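Local coordinates for protein inositol dehydrogenase (Lactobacillus casei, PDB 4MKX) that probably acts as an NAD-dependent dehydrogenase of the Gfo/Idh/MocA family that oxidises scyllo-inositol, at residues A[190-193]-A[194-198]. Numbering follows the deposited sequence.
Sequences GLFL and DMSIH
With CG set opposite its own carbonyl carbon (chi1 -72°), Asp194 folds its carboxylate back over the start of helix 191-195, beside the carbonyl of Gly190. Leu191 differs, with CG trans to the backbone N (chi1 -179°), and this carries CD1 to 3.9 Å from CG of Met195, where the two chains cross at a slant one turn apart. Three successive i to i+4 backbone bonds hold the short helix together. Asp194 N reaches Gly190 O over 3.2 Å, Met195 N lies 2.8 Å from Leu191 O, and Ser196 N meets Phe192 O at 3.0 Å. Gly190 occupies the N-cap, with backbone angles at which a side chain would be jammed against the carbonyl oxygen of the residue before. OD2 of Asp194 lies 2.8 Å from Gly190 O, two acceptors side by side, and OD2 also forms a salt bridge with Arg253. A leucine in place of Asp194 would probably leave the guanidinium of Arg253 without this carboxylate partner. In the family's C-terminal domain, the helix packs on the mixed sheet through Leu191 and Met195, which touch Ala251 of strand 246-252, as does Ser196 beside them in sequence; Met195 also reaches strand 162-172. Phe192 turns instead to Leu341 of helix 328-347. At the edge of its ring, near the ring plane, OG of Ser196 sits 3.6 Å from CD1. Helix 197-207 follows almost at once, and at its start CG1 of Ile197 comes to 3.2 Å from the carbonyl oxygen of Leu193, with CD1 lying alongside that same oxygen, while Ile197 also packs against Ala338 of helix 328-347.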
ATOM      1  N   GLY A 190     -22.057  22.676  16.352  1.00 35.99           N
ATOM      2  CA  GLY A 190     -21.913  21.279  16.716  1.00 28.09           C
ATOM      3  C   GLY A 190     -20.955  20.539  15.802  1.00 26.75           C
ATOM      4  O   GLY A 190     -20.647  21.001  14.704  1.00 23.85           O
ATOM      5  N   LEU A 191     -20.485  19.382  16.259  1.00 24.48           N
ATOM      6  CA  LEU A 191     -19.558  18.574  15.480  1.00 21.80           C
ATOM      7  C   LEU A 191     -20.212  17.886  14.290  1.00 17.42           C
ATOM      8  O   LEU A 191     -19.658  17.870  13.188  1.00 17.47           O
ATOM      9  CB  LEU A 191     -18.905  17.523  16.386  1.00 21.54           C
ATOM     10  CG  LEU A 191     -17.879  16.583  15.748  1.00 20.49           C
ATOM     11  CD1 LEU A 191     -16.631  17.340  15.359  1.00 22.20           C
ATOM     12  CD2 LEU A 191     -17.533  15.438  16.706  1.00 17.27           C
ATOM     13  N   PHE A 192     -21.387  17.310  14.503  1.00 17.27           N
ATOM     14  CA  PHE A 192     -22.007  16.519  13.453  1.00 17.17           C
ATOM     15  C   PHE A 192     -22.584  17.419  12.366  1.00 20.31           C
ATOM     16  O   PHE A 192     -22.564  17.075  11.184  1.00 18.96           O
ATOM     17  CB  PHE A 192     -23.044  15.568  14.052  1.00 19.88           C
ATOM     18  CG  PHE A 192     -22.463  14.620  15.071  1.00 17.71           C
ATOM     19  CD1 PHE A 192     -21.706  13.528  14.664  1.00 23.07           C
ATOM     20  CD2 PHE A 192     -22.660  14.829  16.431  1.00 20.21           C
ATOM     21  CE1 PHE A 192     -21.160  12.651  15.595  1.00 19.25           C
ATOM     22  CE2 PHE A 192     -22.115  13.956  17.369  1.00 21.60           C
ATOM     23  CZ  PHE A 192     -21.356  12.869  16.948  1.00 18.32           C
ATOM     24  N   LEU A 193     -23.078  18.582  12.773  1.00 20.46           N
ATOM     25  CA  LEU A 193     -23.554  19.577  11.821  1.00 24.42           C
ATOM     26  C   LEU A 193     -22.400  20.062  10.954  1.00 24.67           C
ATOM     27  O   LEU A 193     -22.528  20.188   9.731  1.00 26.29           O
ATOM     28  CB  LEU A 193     -24.152  20.766  12.568  1.00 24.43           C
ATOM     29  CG  LEU A 193     -25.071  21.674  11.762  1.00 33.61           C
ATOM     30  CD1 LEU A 193     -26.486  21.121  11.814  1.00 33.56           C
ATOM     31  CD2 LEU A 193     -24.995  23.108  12.290  1.00 34.56           C
ATOM     32  N   ASP A 194     -21.271  20.347  11.592  1.00 22.30           N
ATOM     33  CA  ASP A 194     -20.119  20.896  10.885  1.00 19.82           C
ATOM     34  C   ASP A 194     -19.412  19.867  10.009  1.00 24.05           C
ATOM     35  O   ASP A 194     -19.064  20.143   8.856  1.00 25.72           O
ATOM     36  CB  ASP A 194     -19.119  21.491  11.885  1.00 24.20           C
ATOM     37  CG  ASP A 194     -19.614  22.778  12.516  1.00 35.03           C
ATOM     38  OD1 ASP A 194     -20.491  23.441  11.916  1.00 37.16           O
ATOM     39  OD2 ASP A 194     -19.112  23.134  13.608  1.00 41.47           O
ATOM     40  N   MET A 195     -19.202  18.677  10.562  1.00 19.58           N
ATOM     41  CA  MET A 195     -18.293  17.704   9.958  1.00 21.21           C
ATOM     42  C   MET A 195     -18.958  16.533   9.234  1.00 21.08           C
ATOM     43  O   MET A 195     -18.354  15.938   8.341  1.00 22.24           O
ATOM     44  CB  MET A 195     -17.345  17.138  11.030  1.00 20.87           C
ATOM     45  CG  MET A 195     -16.343  18.136  11.563  1.00 23.82           C
ATOM     46  SD  MET A 195     -15.273  18.763  10.255  1.00 29.29           S
ATOM     47  CE  MET A 195     -14.271  17.312   9.918  1.00 20.77           C
ATOM     48  N   SER A 196     -20.181  16.181   9.620  1.00 15.35           N
ATOM     49  CA  SER A 196     -20.754  14.928   9.146  1.00 14.24           C
ATOM     50  C   SER A 196     -21.828  15.059   8.077  1.00 12.98           C
ATOM     51  O   SER A 196     -22.322  14.046   7.590  1.00 14.94           O
ATOM     52  CB  SER A 196     -21.330  14.138  10.322  1.00 15.37           C
ATOM     53  OG  SER A 196     -20.336  13.931  11.307  1.00 18.71           O
ATOM     54  N   ILE A 197     -22.211  16.287   7.731  1.00 15.66           N
ATOM     55  CA  ILE A 197     -23.246  16.475   6.729  1.00 13.75           C
ATOM     56  C   ILE A 197     -22.874  15.834   5.393  1.00 13.28           C
ATOM     57  O   ILE A 197     -23.718  15.215   4.755  1.00 11.39           O
ATOM     58  CB  ILE A 197     -23.617  17.968   6.539  1.00 16.41           C
ATOM     59  CG1 ILE A 197     -24.357  18.468   7.775  1.00 22.74           C
ATOM     60  CG2 ILE A 197     -24.536  18.147   5.340  1.00 23.56           C
ATOM     61  CD1 ILE A 197     -25.195  19.718   7.537  1.00 27.26           C
ATOM     62  N   HIS A 198     -21.611  15.947   4.978  1.00 10.89           N
ATOM     63  CA  HIS A 198     -21.203  15.321   3.730  1.00 12.03           C
ATOM     64  C   HIS A 198     -21.263  13.805   3.826  1.00 11.65           C
ATOM     65  O   HIS A 198     -21.558  13.125   2.839  1.00 11.75           O
ATOM     66  CB  HIS A 198     -19.791  15.733   3.329  1.00 11.72           C
ATOM     67  CG  HIS A 198     -19.655  17.169   2.937  1.00 11.50           C
ATOM     68  ND1 HIS A 198     -20.302  17.708   1.847  1.00 12.62           N
ATOM     69  CD2 HIS A 198     -18.924  18.172   3.479  1.00 15.54           C
ATOM     70  CE1 HIS A 198     -19.988  18.988   1.742  1.00 14.94           C
ATOM     71  NE2 HIS A 198     -19.142  19.291   2.714  1.00 12.22           N
TER